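Local coordinates for putative secreted cellulose binding protein (Streptomyces coelicolor, PDB 4OY7) that cleaves the glycosidic bonds of cellulose oxidatively with a copper-dependent lytic polysaccharide monooxygenase domain of family AA10, the part of the longer secreted protein held here, at residues A[29-39]-A[78-89]. Sequence-based numbering, arbitrary orientation. Where two conformers were deposited one is given.
Sequences NPACQAALDQS and DFSAYNAARSDW
Ala31 and Ala35, one turn apart on helix 30-39, press their methyls onto two aromatic rings of the loop 78-89. Ala31 CB lies over one face of the Trp89 indole, 3.7 Å from CD2, while Ala35 CB sits above the Tyr82 ring toward its rim and also meets Ala81 CB at 3.6 Å. Small side chains let the backbones close in here, and Ala81 CB comes to 3.5 Å from Ala35 CA, tighter than usual. The indole is held from its edge by a nearly straight NE1 bond to Ala84 O (172°), and its ring has a cation-pi partner in Arg10. Tyr82 OH is satisfied by two waters, which link it to the carbonyls of Cys32 and Ala35.

Both helix ends are pinned by polar groups. At the N-cap, Asn29 OD1 accepts from Cys32 N while ND2 donates to Asp88 O at 2.9 Å, in the carbonyl plane; chi1 of 172°, with CG beside the carbonyl carbon, lets one amide serve both. At the last turn, Ser39 OG donates to Asp78 OD1 (2.7 Å) from above the carboxylate plane and accepts from Ala81 N.

The solvent side is looser at Gln38, whose NE2 reaches Asp78 OD2 through a water. Firmer is the Arg86-Asp88 salt bridge within 78-89, lying over the outer side of Ala31 and Ala34: NE and NH2 grip the carboxylate side-on, both oxygens in the guanidinium plane and using their syn lone pairs. A leucine in place of Arg86 would probably leave Asp88 without its charged mate and thin the cover over Ala34.

Cys32 ties the helix to helix 10-18 by disulfide to Cys14. Such CH-pi packing joins parts of the helix-and-loop insertion (L2 region) beside the immunoglobulin-like beta-sandwich of AA10 enzymes.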
loop_
_atom_site.group_PDB
_atom_site.type_symbol
_atom_site.label_atom_id
_atom_site.label_comp_id
_atom_site.label_asym_id
_atom_site.label_seq_id
_atom_site.Cartn_x
_atom_site.Cartn_y
_atom_site.Cartn_z
ATOM N N ASN A 29 -1.224 -17.029 4.894
ATOM C CA ASN A 29 -1.706 -16.008 5.799
ATOM C C ASN A 29 -3.235 -15.949 5.717
ATOM O O ASN A 29 -3.812 -15.928 4.633
ATOM C CB ASN A 29 -1.087 -14.640 5.497
ATOM C CG ASN A 29 -1.730 -13.526 6.312
ATOM O OD1 ASN A 29 -2.795 -13.041 5.970
ATOM N ND2 ASN A 29 -1.070 -13.105 7.377
ATOM N N PRO A 30 -3.912 -15.943 6.865
ATOM C CA PRO A 30 -5.376 -16.091 6.793
ATOM C C PRO A 30 -6.121 -14.902 6.208
ATOM O O PRO A 30 -7.156 -15.081 5.581
ATOM C CB PRO A 30 -5.786 -16.331 8.262
ATOM C CG PRO A 30 -4.597 -15.938 9.070
ATOM C CD PRO A 30 -3.393 -16.195 8.219
ATOM N N ALA A 31 -5.631 -13.687 6.433
ATOM C CA ALA A 31 -6.228 -12.517 5.820
ATOM C C ALA A 31 -6.023 -12.564 4.282
ATOM O O ALA A 31 -6.901 -12.203 3.525
ATOM C CB ALA A 31 -5.668 -11.237 6.412
ATOM N N CYS A 32 -4.858 -13.025 3.841
ATOM C CA CYS A 32 -4.589 -13.216 2.427
ATOM C C CYS A 32 -5.481 -14.287 1.815
ATOM O O CYS A 32 -6.018 -14.105 0.736
ATOM C CB CYS A 32 -3.116 -13.545 2.191
ATOM S SG CYS A 32 -1.936 -12.255 2.650
ATOM N N GLN A 33 -5.649 -15.406 2.511
ATOM C CA GLN A 33 -6.577 -16.439 2.042
ATOM C C GLN A 33 -7.995 -15.890 1.916
ATOM O O GLN A 33 -8.681 -16.156 0.925
ATOM C CB GLN A 33 -6.572 -17.660 2.960
ATOM C CG GLN A 33 -7.476 -18.772 2.444
ATOM C CD GLN A 33 -7.038 -19.297 1.086
ATOM O OE1 GLN A 33 -7.761 -19.178 0.089
ATOM N NE2 GLN A 33 -5.842 -19.870 1.039
ATOM N N ALA A 34 -8.432 -15.110 2.903
ATOM C CA ALA A 34 -9.779 -14.551 2.881
ATOM C C ALA A 34 -9.957 -13.600 1.713
ATOM O O ALA A 34 -10.990 -13.639 1.050
ATOM C CB ALA A 34 -10.092 -13.838 4.188
ATOM N N ALA A 35 -8.947 -12.767 1.458
ATOM C CA ALA A 35 -9.005 -11.809 0.354
ATOM C C ALA A 35 -8.967 -12.512 -0.985
ATOM O O ALA A 35 -9.616 -12.079 -1.940
ATOM C CB ALA A 35 -7.866 -10.804 0.443
ATOM N N LEU A 36 -8.215 -13.600 -1.079
ATOM C CA LEU A 36 -8.202 -14.386 -2.316
ATOM C C LEU A 36 -9.585 -14.989 -2.572
ATOM O O LEU A 36 -10.106 -14.955 -3.693
ATOM C CB LEU A 36 -7.145 -15.493 -2.249
ATOM C CG LEU A 36 -7.044 -16.449 -3.437
ATOM C CD1 LEU A 36 -6.631 -15.702 -4.692
ATOM C CD2 LEU A 36 -6.052 -17.555 -3.168
ATOM N N ASP A 37 -10.183 -15.540 -1.522
ATOM C CA ASP A 37 -11.497 -16.174 -1.626
ATOM C C ASP A 37 -12.587 -15.145 -1.974
ATOM O O ASP A 37 -13.509 -15.443 -2.754
ATOM C CB ASP A 37 -11.845 -16.907 -0.325
ATOM C CG ASP A 37 -10.977 -18.149 -0.079
ATOM O OD1 ASP A 37 -10.899 -18.607 1.093
ATOM O OD2 ASP A 37 -10.387 -18.691 -1.044
ATOM N N GLN A 38 -12.493 -13.940 -1.429
ATOM C CA GLN A 38 -13.477 -12.924 -1.785
ATOM C C GLN A 38 -13.233 -12.244 -3.136
ATOM O O GLN A 38 -14.085 -12.279 -4.020
ATOM C CB GLN A 38 -13.600 -11.863 -0.714
ATOM C CG GLN A 38 -14.515 -10.753 -1.209
ATOM C CD GLN A 38 -14.774 -9.662 -0.208
ATOM O OE1 GLN A 38 -14.848 -9.909 0.989
ATOM N NE2 GLN A 38 -14.947 -8.434 -0.712
ATOM N N SER A 39 -12.074 -11.625 -3.314
ATOM C CA SER A 39 -11.872 -10.776 -4.494
ATOM C C SER A 39 -11.193 -11.461 -5.675
ATOM O O SER A 39 -11.206 -10.923 -6.783
ATOM C CB SER A 39 -11.124 -9.504 -4.102
ATOM O OG SER A 39 -11.954 -8.639 -3.354
ATOM N N ASP A 78 -11.198 -6.113 -8.808
ATOM C CA ASP A 78 -11.822 -6.202 -7.498
ATOM C C ASP A 78 -10.718 -6.278 -6.458
ATOM O O ASP A 78 -10.038 -7.288 -6.367
ATOM C CB ASP A 78 -12.719 -7.439 -7.417
ATOM C CG ASP A 78 -13.413 -7.580 -6.073
ATOM O OD1 ASP A 78 -13.047 -6.889 -5.085
ATOM O OD2 ASP A 78 -14.339 -8.397 -5.986
ATOM N N PHE A 79 -10.508 -5.180 -5.731
ATOM C CA PHE A 79 -9.545 -5.126 -4.620
ATOM C C PHE A 79 -10.279 -4.885 -3.322
ATOM O O PHE A 79 -9.663 -4.581 -2.300
ATOM C CB PHE A 79 -8.534 -3.975 -4.821
ATOM C CG PHE A 79 -7.531 -4.223 -5.909
ATOM C CD1 PHE A 79 -6.561 -5.221 -5.797
ATOM C CD2 PHE A 79 -7.545 -3.434 -7.056
ATOM C CE1 PHE A 79 -5.651 -5.443 -6.826
ATOM C CE2 PHE A 79 -6.655 -3.656 -8.084
ATOM C CZ PHE A 79 -5.698 -4.653 -7.972
ATOM N N SER A 80 -11.589 -5.083 -3.336
ATOM C CA SER A 80 -12.439 -4.736 -2.195
ATOM C C SER A 80 -12.028 -5.444 -0.899
ATOM O O SER A 80 -12.086 -4.843 0.182
ATOM C CB SER A 80 -13.917 -4.999 -2.526
ATOM O OG SER A 80 -14.782 -4.588 -1.472
ATOM N N ALA A 81 -11.589 -6.689 -1.019
ATOM C CA ALA A 81 -11.193 -7.484 0.157
ATOM C C ALA A 81 -9.999 -6.931 0.918
ATOM O O ALA A 81 -9.845 -7.218 2.103
ATOM C CB ALA A 81 -10.935 -8.949 -0.217
ATOM N N TYR A 82 -9.205 -6.101 0.250
ATOM C CA TYR A 82 -7.977 -5.542 0.803
ATOM C C TYR A 82 -8.294 -4.354 1.703
ATOM O O TYR A 82 -7.414 -3.844 2.360
ATOM C CB TYR A 82 -6.950 -5.249 -0.328
ATOM C CG TYR A 82 -6.601 -6.544 -1.023
ATOM C CD1 TYR A 82 -5.594 -7.364 -0.543
ATOM C CD2 TYR A 82 -7.354 -7.010 -2.097
ATOM C CE1 TYR A 82 -5.308 -8.575 -1.131
ATOM C CE2 TYR A 82 -7.083 -8.226 -2.686
ATOM C CZ TYR A 82 -6.055 -9.020 -2.198
ATOM O OH TYR A 82 -5.780 -10.267 -2.734
ATOM N N ASN A 83 -9.560 -3.936 1.766
ATOM C CA ASN A 83 -10.019 -3.049 2.840
ATOM C C ASN A 83 -10.419 -3.726 4.165
ATOM O O ASN A 83 -10.665 -3.011 5.143
ATOM C CB ASN A 83 -11.218 -2.178 2.365
ATOM C CG ASN A 83 -10.820 -1.237 1.264
ATOM O OD1 ASN A 83 -9.866 -0.432 1.419
ATOM N ND2 ASN A 83 -11.512 -1.329 0.142
ATOM N N ALA A 84 -10.486 -5.058 4.220
ATOM C CA ALA A 84 -10.957 -5.759 5.426
ATOM C C ALA A 84 -10.227 -5.271 6.666
ATOM O O ALA A 84 -9.001 -5.243 6.718
ATOM C CB ALA A 84 -10.795 -7.266 5.259
ATOM N N ALA A 85 -11.009 -4.862 7.654
ATOM C CA ALA A 85 -10.475 -4.301 8.886
ATOM C C ALA A 85 -10.136 -5.452 9.848
ATOM O O ALA A 85 -10.926 -5.811 10.765
ATOM C CB ALA A 85 -11.487 -3.342 9.515
ATOM N N ARG A 86 -8.965 -6.038 9.595
ATOM C CA ARG A 86 -8.469 -7.217 10.301
ATOM C C ARG A 86 -7.075 -6.932 10.836
ATOM O O ARG A 86 -6.328 -6.140 10.251
ATOM C CB ARG A 86 -8.338 -8.382 9.316
ATOM C CG ARG A 86 -9.619 -8.910 8.759
ATOM C CD ARG A 86 -9.368 -9.927 7.665
ATOM N NE ARG A 86 -8.848 -11.150 8.259
ATOM C CZ ARG A 86 -9.378 -12.355 8.098
ATOM N NH1 ARG A 86 -10.466 -12.539 7.353
ATOM N NH2 ARG A 86 -8.801 -13.389 8.687
ATOM N N SER A 87 -6.722 -7.594 11.929
ATOM C CA SER A 87 -5.397 -7.414 12.526
ATOM C C SER A 87 -4.400 -8.504 12.138
ATOM O O SER A 87 -3.252 -8.481 12.609
ATOM C CB SER A 87 -5.539 -7.379 14.038
ATOM O OG SER A 87 -5.982 -8.615 14.547
ATOM N N ASP A 88 -4.816 -9.437 11.292
ATOM C CA ASP A 88 -3.994 -10.614 10.964
ATOM C C ASP A 88 -3.361 -10.546 9.558
ATOM O O ASP A 88 -2.794 -11.541 9.114
ATOM C CB ASP A 88 -4.749 -11.944 11.214
ATOM C CG ASP A 88 -6.041 -12.083 10.400
ATOM O OD1 ASP A 88 -6.500 -11.083 9.795
ATOM O OD2 ASP A 88 -6.553 -13.226 10.319
ATOM N N TRP A 89 -3.421 -9.402 8.884
ATOM C CA TRP A 89 -2.715 -9.217 7.626
ATOM C C TRP A 89 -1.205 -9.367 7.862
ATOM O O TRP A 89 -0.735 -9.195 8.998
ATOM C CB TRP A 89 -2.958 -7.820 7.062
ATOM C CG TRP A 89 -4.316 -7.530 6.517
ATOM C CD1 TRP A 89 -5.337 -6.849 7.139
ATOM C CD2 TRP A 89 -4.804 -7.849 5.207
ATOM N NE1 TRP A 89 -6.413 -6.744 6.307
ATOM C CE2 TRP A 89 -6.133 -7.371 5.123
ATOM C CE3 TRP A 89 -4.270 -8.539 4.119
ATOM C CZ2 TRP A 89 -6.909 -7.493 3.950
ATOM C CZ3 TRP A 89 -5.034 -8.671 2.975
ATOM C CH2 TRP A 89 -6.375 -8.182 2.909
HETATM O O HOH W 1 -4.721 -12.296 -1.018
HETATM O O HOH W 2 -7.997 -11.116 -4.021
HETATM O O HOH W 3 -15.845 -8.783 -3.809
HETATM O O HOH W 4 -9.471 -9.402 -8.332
#